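Local coordinates for uncharacterized protein (Pseudomonas aeruginosa, PDB 5BR9), which probably takes part in making threonylcarbamoyladenosine (t6A) in tRNA, as the TsaB member of the KAE1/TsaD family, at residues P97-S102 with G204-R209; V24-E29 with A58-S63; A123-A126 with E130-W133; Q109-E114 with F169-G174. All coordinates share one frame; numbering follows the deposited sequence.

Interaction 1 of 4, residues P97-S102 with G204-R209; sequences PVLAVS and GFAWAR
Pro97, just ahead of strand 98-101, and Leu99 within it pack against Ala206 and Trp207 near the end of helix 196-208. The closest packing is at Trp207, whose indole meets the proline ring with the outer edge of its six-membered ring: Pro97 CG lies near the indole plane, 3.4 Å from Trp207 CZ3 and 3.5 Å from Trp207 CH2. The two side chains cross at about a right angle. With CG anti to the backbone N (chi1 -178°), the indole reaches away from its own helix until its six-membered ring meets Pro97. Leu99 sits deeper and divides its two methyls, CD2 lying 4.1 Å from Ala206 CB and CD1 4.1 Å from Trp207 CB. These looser approaches are made in a buried place, where Ala203 and Ala69 also touch the leucine. The Pro97-Trp207 side is the more open one, both residues being partly exposed, and there Trp207 NE1 makes a weak hydrogen bond to Ser10 OG. No hydrogen bond joins the two segments. Helix and strand are therefore held together by apolar packing, with the indole nitrogen directed to a partner elsewhere.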
loop_
_atom_site.group_PDB
_atom_site.type_symbol
_atom_site.label_atom_id
_atom_site.label_comp_id
_atom_site.label_asym_id
_atom_site.label_seq_id
_atom_site.Cartn_x
_atom_site.Cartn_y
_atom_site.Cartn_z
ATOM N N PRO A 97 12.903 -0.126 12.472
ATOM C CA PRO A 97 13.254 -0.659 11.141
ATOM C C PRO A 97 12.291 -1.725 10.592
ATOM O O PRO A 97 11.465 -2.257 11.336
ATOM C CB PRO A 97 14.670 -1.229 11.356
ATOM C CG PRO A 97 14.796 -1.463 12.804
ATOM C CD PRO A 97 13.828 -0.572 13.534
ATOM N N VAL A 98 12.374 -2.014 9.290
ATOM C CA VAL A 98 11.531 -3.056 8.713
ATOM C C VAL A 98 12.417 -4.148 8.136
ATOM O O VAL A 98 13.534 -3.892 7.698
ATOM C CB VAL A 98 10.567 -2.542 7.603
ATOM C CG1 VAL A 98 9.792 -1.349 8.056
ATOM C CG2 VAL A 98 11.278 -2.291 6.303
ATOM N N LEU A 99 11.869 -5.354 8.117
ATOM C CA LEU A 99 12.528 -6.554 7.629
ATOM C C LEU A 99 11.720 -7.188 6.494
ATOM O O LEU A 99 10.676 -7.792 6.727
ATOM C CB LEU A 99 12.688 -7.561 8.771
ATOM C CG LEU A 99 13.629 -7.168 9.907
ATOM C CD1 LEU A 99 13.374 -7.989 11.159
ATOM C CD2 LEU A 99 15.053 -7.374 9.441
ATOM N N ALA A 100 12.206 -7.052 5.265
ATOM C CA ALA A 100 11.554 -7.670 4.121
ATOM C C ALA A 100 11.988 -9.144 4.036
ATOM O O ALA A 100 13.169 -9.453 4.060
ATOM C CB ALA A 100 11.901 -6.928 2.851
ATOM N N VAL A 101 11.025 -10.055 3.970
ATOM C CA VAL A 101 11.320 -11.476 3.953
ATOM C C VAL A 101 10.570 -12.145 2.808
ATOM O O VAL A 101 9.373 -11.898 2.584
ATOM C CB VAL A 101 10.960 -12.140 5.296
ATOM C CG1 VAL A 101 11.188 -13.633 5.233
ATOM C CG2 VAL A 101 11.753 -11.524 6.438
ATOM N N SER A 102 11.283 -12.997 2.086
ATOM C CA SER A 102 10.706 -13.687 0.960
ATOM C C SER A 102 9.609 -14.648 1.364
ATOM O O SER A 102 9.775 -15.437 2.280
ATOM C CB SER A 102 11.796 -14.458 0.196
ATOM O OG SER A 102 11.186 -15.345 -0.710
ATOM N N GLY A 204 13.500 -13.252 13.158
ATOM C CA GLY A 204 14.417 -13.427 14.282
ATOM C C GLY A 204 15.868 -13.650 13.855
ATOM O O GLY A 204 16.790 -13.020 14.383
ATOM N N PHE A 205 16.073 -14.521 12.868
ATOM C CA PHE A 205 17.419 -14.759 12.363
ATOM C C PHE A 205 17.964 -13.486 11.700
ATOM O O PHE A 205 19.109 -13.094 11.930
ATOM C CB PHE A 205 17.446 -15.948 11.381
ATOM C CG PHE A 205 17.202 -17.288 12.045
ATOM C CD1 PHE A 205 18.198 -17.889 12.821
ATOM C CD2 PHE A 205 15.983 -17.945 11.898
ATOM C CE1 PHE A 205 17.974 -19.110 13.443
ATOM C CE2 PHE A 205 15.753 -19.172 12.518
ATOM C CZ PHE A 205 16.746 -19.764 13.285
ATOM N N ALA A 206 17.128 -12.828 10.906
ATOM C CA ALA A 206 17.544 -11.638 10.177
ATOM C C ALA A 206 17.848 -10.487 11.128
ATOM O O ALA A 206 18.834 -9.761 10.955
ATOM C CB ALA A 206 16.452 -11.229 9.158
ATOM N N TRP A 207 17.025 -10.345 12.159
ATOM C CA TRP A 207 17.212 -9.261 13.125
ATOM C C TRP A 207 18.517 -9.452 13.904
ATOM O O TRP A 207 19.246 -8.488 14.142
ATOM C CB TRP A 207 16.017 -9.191 14.079
ATOM C CG TRP A 207 16.058 -8.078 15.101
ATOM C CD1 TRP A 207 16.088 -8.223 16.462
ATOM C CD2 TRP A 207 16.033 -6.656 14.847
ATOM N NE1 TRP A 207 16.092 -6.983 17.068
ATOM C CE2 TRP A 207 16.051 -6.007 16.105
ATOM C CE3 TRP A 207 16.008 -5.874 13.684
ATOM C CZ2 TRP A 207 16.064 -4.609 16.231
ATOM C CZ3 TRP A 207 16.005 -4.489 13.809
ATOM C CH2 TRP A 207 16.029 -3.870 15.076
ATOM N N ALA A 208 18.802 -10.692 14.293
ATOM C CA ALA A 208 20.036 -11.018 15.020
ATOM C C ALA A 208 21.290 -10.797 14.177
ATOM O O ALA A 208 22.362 -10.619 14.733
ATOM C CB ALA A 208 20.008 -12.458 15.520
ATOM N N ARG A 209 21.159 -10.827 12.847
ATOM C CA ARG A 209 22.293 -10.547 11.949
ATOM C C ARG A 209 22.483 -9.049 11.781
ATOM O O ARG A 209 23.408 -8.609 11.115
ATOM C CB ARG A 209 22.095 -11.173 10.562
ATOM C CG ARG A 209 22.319 -12.672 10.486
ATOM C CD ARG A 209 22.420 -13.141 9.025
ATOM N NE ARG A 209 21.129 -13.116 8.342
ATOM C CZ ARG A 209 20.242 -14.108 8.392
ATOM N NH1 ARG A 209 20.506 -15.204 9.098
ATOM N NH2 ARG A 209 19.085 -14.002 7.746
#

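Interaction 2 of 4, residues V24-E29 with A58-S63; sequences VALLHE and AGVALS
Val60, in the loop that follows helix 43-58, fits between Leu26 and His28, which point from the same side of strand 21-28. Its CB meets the end of the leucine first: the two side chains approach tip to tip, with Leu26 CD2 4.1 Å from Val60 CB. One bond further out, Val60 CG2 stands over the middle of the imidazole, 3.6 Å from the centroid of the His28 ring and only 7° off its normal. The nearest ring atom, His28 CG, is likewise 3.6 Å from Val60 CG2, and the farthest, His28 CE1, is 3.9 Å from Val60 CG2, a spread that marks a well-centred CH-pi contact. The valine torsion decides which methyl is used: CG1 is anti to the backbone N (chi1 173°), leaving CG2 on the side of that N and facing the ring. The same Leu26 CD2 also reaches the helix end, 3.7 Å from Ala58 CB. Between Ala58 and Val60 the chain turns at Gly59, whose positive phi belongs to a Schellman motif closing the helix. Leu54 of that helix extends the apolar patch around Leu26, while Leu62, further along the loop, packs on Ala93 of the second subunit. No hydrogen bond joins segments 24-29 and 58-63. Methyl groups and one imidazole face hold the helix terminus and its loop to the strand, and neither ring nitrogen makes a hydrogen bond across the contact.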
loop_
_atom_site.group_PDB
_atom_site.type_symbol
_atom_site.label_atom_id
_atom_site.label_comp_id
_atom_site.label_asym_id
_atom_site.label_seq_id
_atom_site.Cartn_x
_atom_site.Cartn_y
_atom_site.Cartn_z
ATOM N N VAL A 24 -0.693 -12.616 11.310
ATOM C CA VAL A 24 0.138 -11.731 12.103
ATOM C C VAL A 24 0.788 -12.554 13.207
ATOM O O VAL A 24 0.225 -13.529 13.691
ATOM C CB VAL A 24 -0.689 -10.552 12.679
ATOM C CG1 VAL A 24 -1.329 -9.726 11.544
ATOM C CG2 VAL A 24 -1.768 -11.065 13.631
ATOM N N ALA A 25 1.975 -12.163 13.622
ATOM C CA ALA A 25 2.650 -12.921 14.657
ATOM C C ALA A 25 3.483 -11.965 15.479
ATOM O O ALA A 25 3.842 -10.873 15.019
ATOM C CB ALA A 25 3.504 -14.045 14.056
ATOM N N LEU A 26 3.743 -12.358 16.716
ATOM C CA LEU A 26 4.447 -11.505 17.646
ATOM C C LEU A 26 5.417 -12.321 18.457
ATOM O O LEU A 26 5.052 -13.384 18.986
ATOM C CB LEU A 26 3.450 -10.797 18.557
ATOM C CG LEU A 26 4.079 -9.897 19.611
ATOM C CD1 LEU A 26 4.651 -8.668 18.944
ATOM C CD2 LEU A 26 3.039 -9.498 20.622
ATOM N N LEU A 27 6.647 -11.818 18.551
ATOM C CA LEU A 27 7.659 -12.390 19.437
ATOM C C LEU A 27 7.804 -11.427 20.592
ATOM O O LEU A 27 7.959 -10.218 20.382
ATOM C CB LEU A 27 9.014 -12.601 18.744
ATOM C CG LEU A 27 10.175 -13.033 19.658
ATOM C CD1 LEU A 27 10.008 -14.472 20.134
ATOM C CD2 LEU A 27 11.552 -12.851 19.000
ATOM N N HIS A 28 7.701 -11.965 21.805
ATOM C CA HIS A 28 7.819 -11.167 23.009
ATOM C C HIS A 28 8.345 -12.058 24.134
ATOM O O HIS A 28 7.820 -13.148 24.345
ATOM C CB HIS A 28 6.474 -10.540 23.392
ATOM C CG HIS A 28 6.540 -9.683 24.618
ATOM N ND1 HIS A 28 6.012 -10.068 25.834
ATOM C CD2 HIS A 28 7.096 -8.459 24.817
ATOM C CE1 HIS A 28 6.230 -9.118 26.728
ATOM N NE2 HIS A 28 6.884 -8.132 26.136
ATOM N N GLU A 29 9.394 -11.603 24.819
ATOM C CA GLU A 29 10.007 -12.367 25.911
ATOM C C GLU A 29 10.302 -13.828 25.538
ATOM O O GLU A 29 10.163 -14.717 26.368
ATOM C CB GLU A 29 9.104 -12.337 27.146
ATOM C CG GLU A 29 9.694 -11.638 28.348
ATOM C CD GLU A 29 9.404 -10.157 28.356
ATOM O OE1 GLU A 29 10.160 -9.406 27.701
ATOM O OE2 GLU A 29 8.418 -9.747 29.012
ATOM N N ALA A 58 -1.623 -10.229 23.894
ATOM C CA ALA A 58 -0.308 -10.444 24.490
ATOM C C ALA A 58 -0.016 -9.446 25.608
ATOM O O ALA A 58 0.926 -9.624 26.365
ATOM C CB ALA A 58 0.779 -10.363 23.413
ATOM N N GLY A 59 -0.829 -8.400 25.709
ATOM C CA GLY A 59 -0.594 -7.330 26.660
ATOM C C GLY A 59 0.580 -6.451 26.282
ATOM O O GLY A 59 1.199 -5.804 27.137
ATOM N N VAL A 60 0.866 -6.402 24.986
ATOM C CA VAL A 60 2.039 -5.689 24.493
ATOM C C VAL A 60 1.636 -4.404 23.770
ATOM O O VAL A 60 0.735 -4.415 22.917
ATOM C CB VAL A 60 2.900 -6.597 23.572
ATOM C CG1 VAL A 60 4.031 -5.796 22.936
ATOM C CG2 VAL A 60 3.468 -7.762 24.371
ATOM N N ALA A 61 2.303 -3.303 24.118
ATOM C CA ALA A 61 2.070 -2.025 23.449
ATOM C C ALA A 61 2.872 -1.955 22.164
ATOM O O ALA A 61 3.970 -2.520 22.073
ATOM C CB ALA A 61 2.430 -0.861 24.346
ATOM N N LEU A 62 2.322 -1.255 21.177
ATOM C CA LEU A 62 2.995 -1.086 19.901
ATOM C C LEU A 62 4.386 -0.469 20.125
ATOM O O LEU A 62 5.350 -0.827 19.434
ATOM C CB LEU A 62 2.148 -0.224 18.948
ATOM C CG LEU A 62 2.648 -0.164 17.496
ATOM C CD1 LEU A 62 2.655 -1.555 16.857
ATOM C CD2 LEU A 62 1.808 0.801 16.674
ATOM N N SER A 63 4.507 0.423 21.106
ATOM C CA SER A 63 5.790 1.090 21.338
ATOM C C SER A 63 6.900 0.124 21.767
ATOM O O SER A 63 8.080 0.441 21.645
ATOM C CB SER A 63 5.649 2.192 22.385
ATOM O OG SER A 63 5.188 1.684 23.623
#

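Interaction 3 of 4, residues A123-A126 with E130-W133; sequences AIDA and EVYW
Ile124 and Tyr132 form an antiparallel hydrogen-bonded pair in the hairpin of strands 119-125 and 131-139, each giving and accepting a backbone bond: Ile124 N to Tyr132 O is 2.9 Å and Tyr132 N to Ile124 O is 2.8 Å. A third backbone bond, Ala126 N to Glu130 O at 3.0 Å, lies next to the turn. Tyr132 O also receives a CA-H...O contact, 3.2 Å from Ala123 CA; Ala123 itself faces Trp133 as a non-hydrogen-bonded pair.

Side-chain contacts occur on both faces. Ala126 CB lies over one face of the Tyr132 ring, offset toward the rim and 3.3 Å from Tyr132 CE2, in a CH-pi contact. With CG anti to its carbonyl carbon (chi1 -63°), Tyr132 extends its ring back toward the turn and under this methyl. On the other face, Ala123 CB meets the indole edge of Trp133, 3.9 Å from CE3, while Trp133 NE1 bonds to Ala158 O.

Strand 142-152 pairs with 131-139 on the far side from 119-125, and its Val151 touches Ala126, Glu130 and Tyr132. Ile124 rests on Leu104 and Leu107 of helix 103-115, and Ala123 pairs through its backbone with Ala171 of strand 168-171.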
loop_
_atom_site.group_PDB
_atom_site.type_symbol
_atom_site.label_atom_id
_atom_site.label_comp_id
_atom_site.label_asym_id
_atom_site.label_seq_id
_atom_site.Cartn_x
_atom_site.Cartn_y
_atom_site.Cartn_z
ATOM N N ALA A 123 7.616 -23.210 -4.494
ATOM C CA ALA A 123 7.108 -22.725 -5.766
ATOM C C ALA A 123 5.765 -22.062 -5.556
ATOM O O ALA A 123 4.853 -22.672 -5.003
ATOM C CB ALA A 123 6.983 -23.874 -6.799
ATOM N N ILE A 124 5.663 -20.815 -6.005
ATOM C CA ILE A 124 4.445 -20.021 -5.906
ATOM C C ILE A 124 3.990 -19.659 -7.307
ATOM O O ILE A 124 4.781 -19.177 -8.119
ATOM C CB ILE A 124 4.670 -18.752 -5.043
ATOM C CG1 ILE A 124 4.956 -19.141 -3.586
ATOM C CG2 ILE A 124 3.474 -17.818 -5.153
ATOM C CD1 ILE A 124 5.368 -17.965 -2.702
ATOM N N ASP A 125 2.712 -19.863 -7.580
ATOM C CA ASP A 125 2.170 -19.591 -8.892
ATOM C C ASP A 125 2.399 -18.131 -9.234
ATOM O O ASP A 125 2.184 -17.262 -8.411
ATOM C CB ASP A 125 0.673 -19.887 -8.958
ATOM C CG ASP A 125 0.157 -19.895 -10.381
ATOM O OD1 ASP A 125 -1.059 -19.770 -10.596
ATOM O OD2 ASP A 125 0.988 -19.974 -11.301
ATOM N N ALA A 126 2.907 -17.881 -10.432
ATOM C CA ALA A 126 3.058 -16.522 -10.940
ATOM C C ALA A 126 2.052 -16.336 -12.053
ATOM O O ALA A 126 1.398 -17.290 -12.482
ATOM C CB ALA A 126 4.482 -16.268 -11.443
ATOM N N GLU A 130 3.974 -19.077 -15.624
ATOM C CA GLU A 130 5.251 -19.185 -14.935
ATOM C C GLU A 130 5.044 -19.375 -13.438
ATOM O O GLU A 130 3.957 -19.131 -12.913
ATOM C CB GLU A 130 6.116 -17.948 -15.169
ATOM C CG GLU A 130 6.528 -17.747 -16.624
ATOM C CD GLU A 130 7.479 -16.585 -16.782
ATOM O OE1 GLU A 130 7.189 -15.488 -16.251
ATOM O OE2 GLU A 130 8.519 -16.775 -17.437
ATOM N N VAL A 131 6.103 -19.804 -12.758
ATOM C CA VAL A 131 6.098 -19.917 -11.312
ATOM C C VAL A 131 7.297 -19.217 -10.719
ATOM O O VAL A 131 8.387 -19.220 -11.297
ATOM C CB VAL A 131 6.064 -21.407 -10.847
ATOM C CG1 VAL A 131 4.790 -22.102 -11.293
ATOM C CG2 VAL A 131 7.282 -22.159 -11.395
ATOM N N TYR A 132 7.099 -18.669 -9.525
ATOM C CA TYR A 132 8.191 -18.232 -8.700
ATOM C C TYR A 132 8.801 -19.455 -8.037
ATOM O O TYR A 132 8.075 -20.356 -7.615
ATOM C CB TYR A 132 7.701 -17.239 -7.663
ATOM C CG TYR A 132 7.135 -15.956 -8.232
ATOM C CD1 TYR A 132 7.963 -15.007 -8.830
ATOM C CD2 TYR A 132 5.772 -15.702 -8.198
ATOM C CE1 TYR A 132 7.448 -13.821 -9.344
ATOM C CE2 TYR A 132 5.250 -14.522 -8.715
ATOM C CZ TYR A 132 6.089 -13.588 -9.295
ATOM O OH TYR A 132 5.562 -12.414 -9.804
ATOM N N TRP A 133 10.135 -19.485 -7.964
ATOM C CA TRP A 133 10.885 -20.683 -7.598
ATOM C C TRP A 133 12.093 -20.368 -6.722
ATOM O O TRP A 133 12.873 -19.492 -7.053
ATOM C CB TRP A 133 11.330 -21.396 -8.873
ATOM C CG TRP A 133 12.190 -22.606 -8.678
ATOM C CD1 TRP A 133 13.564 -22.665 -8.735
ATOM C CD2 TRP A 133 11.745 -23.937 -8.432
ATOM N NE1 TRP A 133 13.991 -23.956 -8.554
ATOM C CE2 TRP A 133 12.899 -24.757 -8.352
ATOM C CE3 TRP A 133 10.480 -24.525 -8.276
ATOM C CZ2 TRP A 133 12.826 -26.129 -8.115
ATOM C CZ3 TRP A 133 10.407 -25.888 -8.034
ATOM C CH2 TRP A 133 11.575 -26.675 -7.964
#

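Interaction 4 of 4, residues Q109-E114 with F169-G174; sequences QRAYRE and FGAGTG
Ala111, on the inner side of helix 103-115, sets its methyl between two side chains of strand 168-171. On one hand it meets the ring of Phe169 obliquely, with Ala111 CB 3.9 Å from Phe169 CD2 and 4.0 Å from Phe169 CE2. On the other it faces a second methyl, Ala111 CB lying 4.2 Å from Ala171 CB. Phe169 and Ala171 alternate with Gly170, so both point to the helix, and the phenylalanine CG is anti to the backbone N (chi1 -180°), which carries the ring alongside Ala111, its CD2-CE2 side nearest the methyl. With alanine at both positions the backbones come close, Ala111 CA lying 6.8 Å from Ala171 CA.

Around this core, Val120 of the neighbouring strand 119-125 touches both alanines, and Phe169 touches Ala187 and Asp189 of strand 187-189, the neighbour on the other flank of strand 168-171. Within the helix, Arg110 and Glu114, one turn apart, form a salt bridge: Arg110 NE gives a nearly straight bond (164°) of 2.8 Å to Glu114 OE2, leaving in the guanidinium plane but reaching the carboxylate from above its plane. Arg110 NH2 adds a weak bond to the same oxygen. Arg110 NH1 is used elsewhere, on Leu193 O, and Arg113 NE forms a salt bridge with Asp198; these tie helix 103-115 to the loop after strand 187-189 and to helix 196-208.

A helix packed on a mixed sheet of strand order 3-2-1-4-5 is the layout of one half of the two-lobed ASKHA (actin-like ATPase) fold, to which the TsaB family belongs.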
loop_
_atom_site.group_PDB
_atom_site.type_symbol
_atom_site.label_atom_id
_atom_site.label_comp_id
_atom_site.label_asym_id
_atom_site.label_seq_id
_atom_site.Cartn_x
_atom_site.Cartn_y
_atom_site.Cartn_z
ATOM N N GLN A 109 10.293 -22.376 5.516
ATOM C CA GLN A 109 10.370 -22.435 6.964
ATOM C C GLN A 109 9.122 -23.132 7.500
ATOM O O GLN A 109 9.207 -23.937 8.440
ATOM C CB GLN A 109 10.499 -21.042 7.583
ATOM C CG GLN A 109 10.920 -21.084 9.052
ATOM C CD GLN A 109 12.376 -21.476 9.197
ATOM O OE1 GLN A 109 13.184 -21.202 8.315
ATOM N NE2 GLN A 109 12.716 -22.129 10.298
ATOM N N ARG A 110 7.966 -22.843 6.902
ATOM C CA ARG A 110 6.738 -23.517 7.336
ATOM C C ARG A 110 6.769 -25.016 7.065
ATOM O O ARG A 110 6.378 -25.820 7.920
ATOM C CB ARG A 110 5.509 -22.919 6.661
ATOM C CG ARG A 110 4.223 -23.626 7.069
ATOM C CD ARG A 110 2.997 -22.843 6.693
ATOM N NE ARG A 110 1.792 -23.460 7.244
ATOM C CZ ARG A 110 0.558 -23.029 7.013
ATOM N NH1 ARG A 110 0.353 -21.967 6.241
ATOM N NH2 ARG A 110 -0.470 -23.656 7.558
ATOM N N ALA A 111 7.251 -25.398 5.886
ATOM C CA ALA A 111 7.314 -26.815 5.544
ATOM C C ALA A 111 8.300 -27.529 6.479
ATOM O O ALA A 111 8.103 -28.685 6.855
ATOM C CB ALA A 111 7.692 -27.003 4.088
ATOM N N TYR A 112 9.367 -26.830 6.843
ATOM C CA TYR A 112 10.313 -27.372 7.794
ATOM C C TYR A 112 9.635 -27.604 9.146
ATOM O O TYR A 112 9.722 -28.692 9.710
ATOM C CB TYR A 112 11.515 -26.445 7.958
ATOM C CG TYR A 112 12.330 -26.813 9.174
ATOM C CD1 TYR A 112 13.014 -28.030 9.232
ATOM C CD2 TYR A 112 12.385 -25.969 10.287
ATOM C CE1 TYR A 112 13.745 -28.391 10.359
ATOM C CE2 TYR A 112 13.123 -26.329 11.431
ATOM C CZ TYR A 112 13.801 -27.537 11.448
ATOM O OH TYR A 112 14.535 -27.903 12.553
ATOM N N ARG A 113 8.936 -26.589 9.651
ATOM C CA ARG A 113 8.278 -26.698 10.947
ATOM C C ARG A 113 7.205 -27.788 10.964
ATOM O O ARG A 113 7.074 -28.528 11.942
ATOM C CB ARG A 113 7.658 -25.357 11.356
ATOM C CG ARG A 113 6.882 -25.404 12.664
ATOM C CD ARG A 113 6.373 -24.026 13.059
ATOM N NE ARG A 113 5.556 -23.391 12.017
ATOM C CZ ARG A 113 4.268 -23.652 11.819
ATOM N NH1 ARG A 113 3.648 -24.546 12.581
ATOM N NH2 ARG A 113 3.598 -23.019 10.866
ATOM N N GLU A 114 6.452 -27.902 9.878
ATOM C CA GLU A 114 5.305 -28.808 9.859
ATOM C C GLU A 114 5.613 -30.242 9.394
ATOM O O GLU A 114 5.015 -31.183 9.888
ATOM C CB GLU A 114 4.206 -28.217 8.975
ATOM C CG GLU A 114 3.464 -27.047 9.578
ATOM C CD GLU A 114 2.296 -26.574 8.700
ATOM O OE1 GLU A 114 1.968 -27.248 7.698
ATOM O OE2 GLU A 114 1.665 -25.554 9.042
ATOM N N PHE A 169 11.346 -31.684 -0.356
ATOM C CA PHE A 169 9.894 -31.543 -0.309
ATOM C C PHE A 169 9.468 -30.368 -1.183
ATOM O O PHE A 169 10.145 -29.339 -1.225
ATOM C CB PHE A 169 9.466 -31.352 1.165
ATOM C CG PHE A 169 7.969 -31.196 1.399
ATOM C CD1 PHE A 169 7.159 -32.308 1.577
ATOM C CD2 PHE A 169 7.397 -29.932 1.521
ATOM C CE1 PHE A 169 5.796 -32.171 1.821
ATOM C CE2 PHE A 169 6.037 -29.784 1.779
ATOM C CZ PHE A 169 5.229 -30.908 1.925
ATOM N N GLY A 170 8.334 -30.507 -1.854
ATOM C CA GLY A 170 7.797 -29.417 -2.660
ATOM C C GLY A 170 6.671 -28.681 -1.935
ATOM O O GLY A 170 5.668 -29.268 -1.496
ATOM N N ALA A 171 6.843 -27.378 -1.796
ATOM C CA ALA A 171 5.875 -26.562 -1.084
ATOM C C ALA A 171 5.385 -25.409 -1.936
ATOM O O ALA A 171 6.179 -24.716 -2.566
ATOM C CB ALA A 171 6.475 -26.026 0.194
ATOM N N GLY A 172 4.072 -25.203 -1.933
ATOM C CA GLY A 172 3.475 -24.023 -2.537
ATOM C C GLY A 172 2.603 -24.267 -3.754
ATOM O O GLY A 172 2.688 -25.324 -4.406
ATOM N N THR A 173 1.787 -23.263 -4.073
ATOM C CA THR A 173 0.793 -23.377 -5.142
ATOM C C THR A 173 1.415 -23.559 -6.523
ATOM O O THR A 173 0.733 -23.969 -7.466
ATOM C CB THR A 173 -0.103 -22.131 -5.203
ATOM O OG1 THR A 173 0.713 -20.982 -5.474
ATOM C CG2 THR A 173 -0.860 -21.923 -3.869
ATOM N N GLY A 174 2.701 -23.236 -6.645
ATOM C CA GLY A 174 3.434 -23.452 -7.886
ATOM C C GLY A 174 3.503 -24.925 -8.268
ATOM O O GLY A 174 3.712 -25.274 -9.428
#

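In the fold
From the N terminus, interaction 2 comes first: it closes a short loop, bringing the end of helix 43-58 and the following loop back onto strand 21-28, and it is complete before the others begin. Interaction 1 then opens at strand 98-101 and closes only at helix 196-208. Interaction 4 is nested inside that long loop, and interaction 3, the local hairpin, is nested inside interaction 4; none cross. Interactions 1 and 2 share the first sheet, their centres about 16 Å apart. Interactions 3 and 4 share the second and touch along the neighbouring strands 119-125 and 168-171. Helix 196-208 returns the chain to the first sheet.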